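Local coordinates for protein putative amidohydrolase (Unidentified, PDB 3FEQ) that probably acts as a zinc-dependent prolidase of the amidohydrolase superfamily, cleaving dipeptides that end in proline, at residues V401-G405 and T406-R410; L115-A118 and V119-G122; L91-L94 and D95-S99. One frame throughout, in Å; residues are numbered along the deposited sequence.

Contact 1: residues V401-G405 and T406-R410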
ATOM      1  N   VAL C 401     -48.621  22.538   9.952  1.00 50.67           N
ATOM      2  CA  VAL C 401     -47.531  21.840  10.618  1.00 42.25           C
ATOM      3  C   VAL C 401     -46.601  22.826  11.312  1.00 43.93           C
ATOM      4  O   VAL C 401     -46.095  23.762  10.699  1.00 38.37           O
ATOM      5  CB  VAL C 401     -46.738  20.942   9.653  1.00 38.68           C
ATOM      6  CG1 VAL C 401     -45.580  20.298  10.365  1.00 37.28           C
ATOM      7  CG2 VAL C 401     -47.631  19.874   9.052  1.00 28.42           C
ATOM      8  N   LEU C 402     -46.411  22.630  12.608  1.00 44.79           N
ATOM      9  CA  LEU C 402     -45.480  23.447  13.359  1.00 50.38           C
ATOM     10  C   LEU C 402     -44.260  22.636  13.733  1.00 53.40           C
ATOM     11  O   LEU C 402     -44.370  21.486  14.155  1.00 58.92           O
ATOM     12  CB  LEU C 402     -46.140  23.975  14.626  1.00 53.67           C
ATOM     13  CG  LEU C 402     -46.692  25.392  14.554  1.00 52.70           C
ATOM     14  CD1 LEU C 402     -47.945  25.420  13.716  1.00 46.03           C
ATOM     15  CD2 LEU C 402     -46.971  25.892  15.950  1.00 57.11           C
ATOM     16  N   GLN C 403     -43.093  23.249  13.609  1.00 47.63           N
ATOM     17  CA  GLN C 403     -41.853  22.572  13.940  1.00 49.86           C
ATOM     18  C   GLN C 403     -40.994  23.464  14.834  1.00 44.28           C
ATOM     19  O   GLN C 403     -40.757  24.620  14.509  1.00 39.30           O
ATOM     20  CB  GLN C 403     -41.124  22.209  12.648  1.00 55.78           C
ATOM     21  CG  GLN C 403     -40.191  21.023  12.743  1.00 58.03           C
ATOM     22  CD  GLN C 403     -39.766  20.507  11.383  1.00 56.58           C
ATOM     23  OE1 GLN C 403     -39.529  19.315  11.220  1.00 74.72           O
ATOM     24  NE2 GLN C 403     -39.673  21.394  10.401  1.00 32.99           N
ATOM     25  N   ARG C 404     -40.581  22.938  15.982  1.00 42.87           N
ATOM     26  CA  ARG C 404     -39.848  23.719  16.979  1.00 59.54           C
ATOM     27  C   ARG C 404     -40.335  25.167  17.091  1.00 61.97           C
ATOM     28  O   ARG C 404     -39.583  26.119  16.858  1.00 58.92           O
ATOM     29  CB  ARG C 404     -38.337  23.672  16.713  1.00 66.44           C
ATOM     30  CG  ARG C 404     -37.645  22.415  17.239  1.00 70.16           C
ATOM     31  CD  ARG C 404     -36.134  22.559  17.258  1.00 67.49           C
ATOM     32  NE  ARG C 404     -35.577  22.662  15.911  1.00 73.31           N
ATOM     33  CZ  ARG C 404     -34.810  23.661  15.489  1.00 67.94           C
ATOM     34  NH1 ARG C 404     -34.489  24.648  16.310  1.00 74.80           N
ATOM     35  NH2 ARG C 404     -34.349  23.664  14.249  1.00 61.27           N
ATOM     36  N   GLY C 405     -41.612  25.327  17.414  1.00 64.97           N
ATOM     37  CA  GLY C 405     -42.174  26.649  17.599  1.00 62.91           C
ATOM     38  C   GLY C 405     -42.740  27.239  16.327  1.00 62.44           C
ATOM     39  O   GLY C 405     -43.859  27.730  16.319  1.00 75.47           O
ATOM     40  N   THR C 406     -41.980  27.198  15.244  1.00 59.22           N
ATOM     41  CA  THR C 406     -42.371  27.941  14.049  1.00 57.38           C
ATOM     42  C   THR C 406     -43.276  27.164  13.074  1.00 55.69           C
ATOM     43  O   THR C 406     -43.268  25.938  13.038  1.00 59.97           O
ATOM     44  CB  THR C 406     -41.157  28.558  13.329  1.00 52.01           C
ATOM     45  OG1 THR C 406     -41.126  28.082  11.985  1.00 55.94           O
ATOM     46  CG2 THR C 406     -39.848  28.190  14.032  1.00 46.86           C
ATOM     47  N   LEU C 407     -44.078  27.895  12.311  1.00 56.97           N
ATOM     48  CA  LEU C 407     -45.029  27.292  11.386  1.00 60.90           C
ATOM     49  C   LEU C 407     -44.353  27.031  10.039  1.00 56.78           C
ATOM     50  O   LEU C 407     -43.709  27.908   9.482  1.00 56.83           O
ATOM     51  CB  LEU C 407     -46.260  28.203  11.226  1.00 60.13           C
ATOM     52  CG  LEU C 407     -47.212  27.959  10.049  1.00 61.74           C
ATOM     53  CD1 LEU C 407     -48.285  26.965  10.411  1.00 57.66           C
ATOM     54  CD2 LEU C 407     -47.832  29.250   9.558  1.00 54.77           C
ATOM     55  N   VAL C 408     -44.478  25.815   9.529  1.00 56.75           N
ATOM     56  CA  VAL C 408     -43.710  25.425   8.357  1.00 55.60           C
ATOM     57  C   VAL C 408     -44.565  24.936   7.189  1.00 58.69           C
ATOM     58  O   VAL C 408     -44.086  24.869   6.057  1.00 52.10           O
ATOM     59  CB  VAL C 408     -42.658  24.358   8.687  1.00 51.27           C
ATOM     60  CG1 VAL C 408     -41.353  24.702   8.010  1.00 64.40           C
ATOM     61  CG2 VAL C 408     -42.446  24.258  10.163  1.00 48.03           C
ATOM     62  N   LYS C 409     -45.819  24.577   7.462  1.00 61.63           N
ATOM     63  CA  LYS C 409     -46.749  24.180   6.402  1.00 59.81           C
ATOM     64  C   LYS C 409     -48.140  24.756   6.611  1.00 59.08           C
ATOM     65  O   LYS C 409     -48.744  24.567   7.661  1.00 62.53           O
ATOM     66  CB  LYS C 409     -46.835  22.657   6.295  1.00 60.19           C
ATOM     67  CG  LYS C 409     -45.573  21.973   5.779  1.00 60.08           C
ATOM     68  CD  LYS C 409     -45.306  22.329   4.326  1.00 64.96           C
ATOM     69  CE  LYS C 409     -44.002  21.743   3.814  1.00 62.83           C
ATOM     70  NZ  LYS C 409     -43.866  22.003   2.345  1.00 60.66           N
ATOM     71  N   ARG C 410     -48.638  25.459   5.602  1.00 61.89           N
ATOM     72  CA  ARG C 410     -50.002  25.965   5.605  1.00 68.98           C
ATOM     73  C   ARG C 410     -50.733  25.409   4.391  1.00 73.06           C
ATOM     74  O   ARG C 410     -50.370  25.694   3.253  1.00 77.64           O
ATOM     75  CB  ARG C 410     -50.013  27.495   5.582  1.00 72.11           C
ATOM     76  CG  ARG C 410     -51.400  28.118   5.463  1.00 87.26           C
ATOM     77  CD  ARG C 410     -51.327  29.568   4.997  1.00 98.44           C
ATOM     78  NE  ARG C 410     -50.667  30.427   5.976  1.00104.85           N
ATOM     79  CZ  ARG C 410     -51.295  31.042   6.973  1.00110.27           C
ATOM     80  NH1 ARG C 410     -52.607  30.900   7.122  1.00109.60           N
ATOM     81  NH2 ARG C 410     -50.612  31.798   7.824  1.00111.98           N
TER

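Contact 2: residues L115-A118 and V119-G122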
ATOM      1  N   LEU C 115     -27.012  16.271   6.823  1.00 44.34           N
ATOM      2  CA  LEU C 115     -28.411  16.448   6.446  1.00 42.03           C
ATOM      3  C   LEU C 115     -29.235  16.900   7.641  1.00 42.75           C
ATOM      4  O   LEU C 115     -30.093  17.767   7.533  1.00 42.01           O
ATOM      5  CB  LEU C 115     -28.985  15.154   5.888  1.00 39.98           C
ATOM      6  CG  LEU C 115     -29.595  15.244   4.489  1.00 36.66           C
ATOM      7  CD1 LEU C 115     -30.511  14.071   4.250  1.00 38.92           C
ATOM      8  CD2 LEU C 115     -30.343  16.529   4.304  1.00 33.58           C
ATOM      9  N   MET C 116     -28.948  16.308   8.788  1.00 41.14           N
ATOM     10  CA  MET C 116     -29.572  16.694  10.031  1.00 36.51           C
ATOM     11  C   MET C 116     -29.367  18.177  10.284  1.00 40.79           C
ATOM     12  O   MET C 116     -30.308  18.884  10.619  1.00 51.25           O
ATOM     13  CB  MET C 116     -28.962  15.869  11.154  1.00 42.06           C
ATOM     14  CG  MET C 116     -29.374  16.262  12.535  1.00 31.25           C
ATOM     15  SD  MET C 116     -28.396  15.281  13.647  1.00 31.44           S
ATOM     16  CE  MET C 116     -29.560  15.001  14.993  1.00 56.03           C
ATOM     17  N   GLN C 117     -28.138  18.641  10.089  1.00 46.51           N
ATOM     18  CA  GLN C 117     -27.776  20.047  10.264  1.00 42.43           C
ATOM     19  C   GLN C 117     -28.494  20.958   9.296  1.00 40.83           C
ATOM     20  O   GLN C 117     -28.915  22.049   9.661  1.00 45.86           O
ATOM     21  CB  GLN C 117     -26.273  20.220  10.065  1.00 52.57           C
ATOM     22  CG  GLN C 117     -25.464  19.709  11.210  1.00 52.78           C
ATOM     23  CD  GLN C 117     -25.879  20.360  12.480  1.00 59.12           C
ATOM     24  OE1 GLN C 117     -25.573  21.529  12.708  1.00 73.11           O
ATOM     25  NE2 GLN C 117     -26.649  19.642  13.292  1.00 56.29           N
ATOM     26  N   ALA C 118     -28.594  20.515   8.051  1.00 39.48           N
ATOM     27  CA  ALA C 118     -29.257  21.271   7.006  1.00 34.03           C
ATOM     28  C   ALA C 118     -30.709  21.607   7.353  1.00 38.38           C
ATOM     29  O   ALA C 118     -31.162  22.725   7.096  1.00 44.26           O
ATOM     30  CB  ALA C 118     -29.180  20.521   5.694  1.00 35.02           C
ATOM     31  N   VAL C 119     -31.437  20.664   7.950  1.00 31.40           N
ATOM     32  CA  VAL C 119     -32.789  20.978   8.380  1.00 31.93           C
ATOM     33  C   VAL C 119     -32.812  21.822   9.638  1.00 36.37           C
ATOM     34  O   VAL C 119     -33.571  22.775   9.701  1.00 49.01           O
ATOM     35  CB  VAL C 119     -33.745  19.753   8.469  1.00 35.11           C
ATOM     36  CG1 VAL C 119     -33.554  18.854   7.282  1.00 14.40           C
ATOM     37  CG2 VAL C 119     -33.590  18.979   9.784  1.00 38.10           C
ATOM     38  N   GLU C 120     -31.917  21.541  10.585  1.00 39.22           N
ATOM     39  CA  GLU C 120     -31.885  22.264  11.862  1.00 46.97           C
ATOM     40  C   GLU C 120     -31.496  23.728  11.752  1.00 46.35           C
ATOM     41  O   GLU C 120     -31.949  24.551  12.532  1.00 54.31           O
ATOM     42  CB  GLU C 120     -30.971  21.574  12.868  1.00 52.01           C
ATOM     43  CG  GLU C 120     -31.713  20.615  13.781  1.00 78.14           C
ATOM     44  CD  GLU C 120     -30.785  19.803  14.663  1.00 90.66           C
ATOM     45  OE1 GLU C 120     -29.809  20.385  15.188  1.00 93.30           O
ATOM     46  OE2 GLU C 120     -31.043  18.587  14.832  1.00 91.00           O
ATOM     47  N   THR C 121     -30.642  24.054  10.798  1.00 40.16           N
ATOM     48  CA  THR C 121     -30.297  25.434  10.565  1.00 37.38           C
ATOM     49  C   THR C 121     -31.249  26.037   9.540  1.00 41.25           C
ATOM     50  O   THR C 121     -31.151  27.212   9.191  1.00 48.52           O
ATOM     51  CB  THR C 121     -28.867  25.547  10.071  1.00 38.10           C
ATOM     52  OG1 THR C 121     -28.724  24.796   8.864  1.00 50.67           O
ATOM     53  CG2 THR C 121     -27.918  25.002  11.112  1.00 37.28           C
ATOM     54  N   GLY C 122     -32.171  25.221   9.051  1.00 38.51           N
ATOM     55  CA  GLY C 122     -33.214  25.703   8.170  1.00 30.64           C
ATOM     56  C   GLY C 122     -32.722  25.947   6.768  1.00 44.95           C
ATOM     57  O   GLY C 122     -33.294  26.753   6.041  1.00 57.57           O
TER
HETATM   58  O   HOH W   1     -32.580  17.361  12.378  1.00 37.83           O

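Contact 3: residues L91-L94 and D95-S99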
ATOM      1  N   LEU C  91     -34.113  16.136  -1.381  1.00 39.32           N
ATOM      2  CA  LEU C  91     -34.860  17.323  -0.983  1.00 34.68           C
ATOM      3  C   LEU C  91     -36.381  17.253  -1.190  1.00 31.50           C
ATOM      4  O   LEU C  91     -37.132  17.609  -0.286  1.00 41.06           O
ATOM      5  CB  LEU C  91     -34.282  18.587  -1.631  1.00 31.12           C
ATOM      6  CG  LEU C  91     -32.827  18.878  -1.305  1.00 30.50           C
ATOM      7  CD1 LEU C  91     -32.437  20.280  -1.775  1.00 27.34           C
ATOM      8  CD2 LEU C  91     -32.650  18.753   0.162  1.00  9.50           C
ATOM      9  N   PRO C  92     -36.853  16.838  -2.383  1.00 33.32           N
ATOM     10  CA  PRO C  92     -38.307  16.657  -2.488  1.00 35.80           C
ATOM     11  C   PRO C  92     -38.854  15.571  -1.558  1.00 35.30           C
ATOM     12  O   PRO C  92     -39.973  15.682  -1.092  1.00 42.89           O
ATOM     13  CB  PRO C  92     -38.507  16.232  -3.944  1.00 21.32           C
ATOM     14  CG  PRO C  92     -37.282  16.664  -4.640  1.00 30.07           C
ATOM     15  CD  PRO C  92     -36.182  16.558  -3.664  1.00 29.35           C
ATOM     16  N   ILE C  93     -38.072  14.530  -1.303  1.00 38.08           N
ATOM     17  CA  ILE C  93     -38.498  13.470  -0.407  1.00 38.87           C
ATOM     18  C   ILE C  93     -38.742  14.031   0.984  1.00 40.48           C
ATOM     19  O   ILE C  93     -39.760  13.727   1.616  1.00 36.70           O
ATOM     20  CB  ILE C  93     -37.462  12.327  -0.346  1.00 39.57           C
ATOM     21  CG1 ILE C  93     -37.497  11.511  -1.642  1.00 28.27           C
ATOM     22  CG2 ILE C  93     -37.718  11.417   0.870  1.00 29.85           C
ATOM     23  CD1 ILE C  93     -36.189  10.792  -1.955  1.00 35.04           C
ATOM     24  N   LEU C  94     -37.816  14.876   1.432  1.00 34.52           N
ATOM     25  CA  LEU C  94     -37.864  15.444   2.774  1.00 36.70           C
ATOM     26  C   LEU C  94     -39.011  16.432   2.901  1.00 38.01           C
ATOM     27  O   LEU C  94     -39.767  16.410   3.863  1.00 35.36           O
ATOM     28  CB  LEU C  94     -36.551  16.145   3.088  1.00 35.53           C
ATOM     29  CG  LEU C  94     -35.389  15.274   3.536  1.00 30.81           C
ATOM     30  CD1 LEU C  94     -34.101  16.078   3.473  1.00 42.97           C
ATOM     31  CD2 LEU C  94     -35.654  14.799   4.933  1.00 33.91           C
ATOM     32  N   ASP C  95     -39.142  17.286   1.901  1.00 38.92           N
ATOM     33  CA  ASP C  95     -40.167  18.297   1.900  1.00 42.98           C
ATOM     34  C   ASP C  95     -41.555  17.663   1.968  1.00 47.32           C
ATOM     35  O   ASP C  95     -42.436  18.152   2.679  1.00 50.11           O
ATOM     36  CB  ASP C  95     -40.032  19.163   0.651  1.00 44.24           C
ATOM     37  CG  ASP C  95     -40.769  20.472   0.775  1.00 61.15           C
ATOM     38  OD1 ASP C  95     -40.657  21.119   1.840  1.00 74.58           O
ATOM     39  OD2 ASP C  95     -41.475  20.848  -0.181  1.00 71.43           O
ATOM     40  N   ALA C  96     -41.725  16.555   1.253  1.00 41.70           N
ATOM     41  CA  ALA C  96     -42.991  15.854   1.205  1.00 35.75           C
ATOM     42  C   ALA C  96     -43.328  15.149   2.525  1.00 39.29           C
ATOM     43  O   ALA C  96     -44.476  15.191   2.976  1.00 39.97           O
ATOM     44  CB  ALA C  96     -43.008  14.878   0.046  1.00 35.54           C
ATOM     45  N   MET C  97     -42.336  14.534   3.163  1.00 36.66           N
ATOM     46  CA  MET C  97     -42.571  13.883   4.458  1.00 34.16           C
ATOM     47  C   MET C  97     -43.092  14.905   5.477  1.00 41.91           C
ATOM     48  O   MET C  97     -43.971  14.601   6.306  1.00 41.97           O
ATOM     49  CB  MET C  97     -41.294  13.235   4.994  1.00 28.89           C
ATOM     50  CG  MET C  97     -40.876  11.948   4.310  1.00 28.03           C
ATOM     51  SD  MET C  97     -39.436  11.248   5.135  1.00 21.34           S
ATOM     52  CE  MET C  97     -39.116   9.848   4.104  1.00 11.41           C
ATOM     53  N   LEU C  98     -42.562  16.122   5.394  1.00 29.05           N
ATOM     54  CA  LEU C  98     -42.914  17.153   6.346  1.00 32.59           C
ATOM     55  C   LEU C  98     -44.353  17.580   6.120  1.00 40.58           C
ATOM     56  O   LEU C  98     -45.117  17.710   7.071  1.00 45.90           O
ATOM     57  CB  LEU C  98     -41.963  18.346   6.242  1.00 17.00           C
ATOM     58  CG  LEU C  98     -42.200  19.506   7.198  1.00 20.67           C
ATOM     59  CD1 LEU C  98     -41.928  19.099   8.644  1.00 14.72           C
ATOM     60  CD2 LEU C  98     -41.358  20.718   6.784  1.00 21.26           C
ATOM     61  N   SER C  99     -44.744  17.708   4.854  1.00 36.87           N
ATOM     62  CA  SER C  99     -46.101  18.128   4.530  1.00 32.70           C
ATOM     63  C   SER C  99     -47.155  17.100   4.945  1.00 35.47           C
ATOM     64  O   SER C  99     -48.273  17.452   5.276  1.00 46.48           O
ATOM     65  CB  SER C  99     -46.237  18.494   3.049  1.00 22.37           C
ATOM     66  OG  SER C  99     -46.307  17.337   2.244  1.00 34.17           O
TER

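Contact 1: residues V401-G405 and T406-R410
Val401 and Lys409 run alongside each other across the hairpin, in the same direction. Val401 CB stands 3.8 Å from Lys409 CB. Lys409 CG sits beside its own backbone N (chi1 -69°), and a second turn about CB-CG carries the ammonium end away from the valine. There it forms a long, weak ion pair with Asp95. Leu402 and Leu407 meet on the other face of the sheet. Their side chains cross at a slant, and the methyls CD1 of Leu402 and CD1 of Leu407 touch at 3.7 Å. Val408 reaches across with one branch: its CG2 lies 3.5 Å from Gln403 CB.

The backbone explains these pairings. Val401 is opposed by two residues, Val408 and Lys409, which makes a classic beta bulge and shifts the register by one residue. Val401 O accepts a straight bond from Val408 N at 2.9 Å (N-H...O 172°) and a weak one from Lys409 N. Val401 N donates to Lys409 O at 3.1 Å, on a lone pair in the carbonyl plane. Nearer the turn, Gln403 N donates to Thr406 O at 2.8 Å. Arg404 and Gly405 make the two-residue turn, both with positive phi. Gly405 takes backbone angles open to few residues but glycine. The end of the Arg404 side chain leads away to a salt bridge with Glu32.

The chemistry is thus split. Backbone polar groups pair along the hairpin. One face is a leucine pair; the other mixes Val401 with Lys409, Gln403 and Thr406. The charged ends of Arg404 and Lys409 reach acidic partners elsewhere in the chain.

Contact 2: residues L115-A118 and V119-G122
Thr121 grips Gln117 O twice, once through its backbone N and once through its hydroxyl. Both donors stand 2.9 Å from Gln117 O, Thr121 N nearly in line with the carbonyl and Thr121 OG1 tilted 32° out of its plane. The threonine hydroxyl lies between its own N and carbonyl carbon (chi1 59°), which turns it back toward the preceding turn. Two further helical bonds run from Val119 N to Leu115 O and from Glu120 N to Met116 O. After the helix, Gly122 is first to leave helical angles, with positive phi in a Schellman motif, its N donating to Val119 O at 2.9 Å.

One water joins backbone to side chain. It donates to Met116 O and to Glu120 OE2.

The remaining contacts set side-chain carbons or an amide beside oxygens. Met116 and Glu120 lie alongside each other, with Met116 CG 3.7 Å from Glu120 OE2. Val119 CG2 rests 3.4 Å from Met116 O. The Gln117 amide and the Glu120 carboxylate stand almost perpendicular, their planes 80° apart.

Helix 113-120 is the crossover of a beta-alpha-beta unit between strands 102-107 and 128-129. Leu115 and Ala118 pack on Ile84 and Leu85 of the second subunit, while Met116 meets the loop residues Pro131 and Thr187.

Contact 3: residues L91-L94 and D95-S99
Ile93 and Met97, one turn apart, lie alongside each other with their side chains running in the same direction. Ile93 CG2 touches the terminal methyl of Met97, CE, at 3.9 Å. Ile93 CG2 is anti to its own N. Met97 CG sits beside its backbone N (chi1 -75°), which aims the chain toward the isoleucine, and the extended chain beyond CG gives the reach. Met97 CG also lies 3.4 Å from Ile93 O, the carbonyl that accepts its own N-H. Two shorter side chains rest on carbonyls one turn back: Ala96 CB is 3.3 Å from Pro92 O, and Asp95 CB is 3.4 Å from Leu91 O.

Regular helix bonds set these positions. Asp95 N donates to Leu91 O at 3.0 Å with an N-H...O angle of 165°. The N-H groups of Ala96, Met97 and Leu98 donate to the carbonyls of Pro92, Ile93 and Leu94, somewhat less straight. Near the C-terminal end, Ser99 OG folds back to donate to Ala96 O at 2.9 Å.

Further out, several parts of the chain meet the helix. Leu94 packs on Val68, Met97 on His329 and Gln332, and Leu98 on Lys409. Asp95 OD1 has a weak hydrogen bond from Ser125 OG, and Leu91 meets Ile88 of the second subunit.

The Met97 side chain is about 11 Å from a bound zinc ion, so it is not a ligand. Strand 56-66 holds the zinc ligand His65, and His67 comes just after it. Helix 90-99 is the last helix of the crossover from that strand to the parallel strand 102-107. Such a beta-alpha-beta connection is typical of the TIM-barrel fold of amidohydrolases.

How the contacts relate
All three contacts are local and partly buried, on the same side of the chain's centre. The centre of contact 3 is about 14 Å from the centre of the chain; the centres of contacts 2 and 1 are about 18 and 20 Å from it. Contacts 2 and 3 each hold one helix of the barrel and both reach the second subunit. Contact 1 holds a beta hairpin, and no other chain of the assembly touches it. Leu115 of contact 2 packs on Leu94 of contact 3 through apolar methyls. Contact 1 meets helix 113-120 by a weak bond from Arg404 to Glu120 O, and helix 90-99 mainly by packing on Leu98 and Ser99.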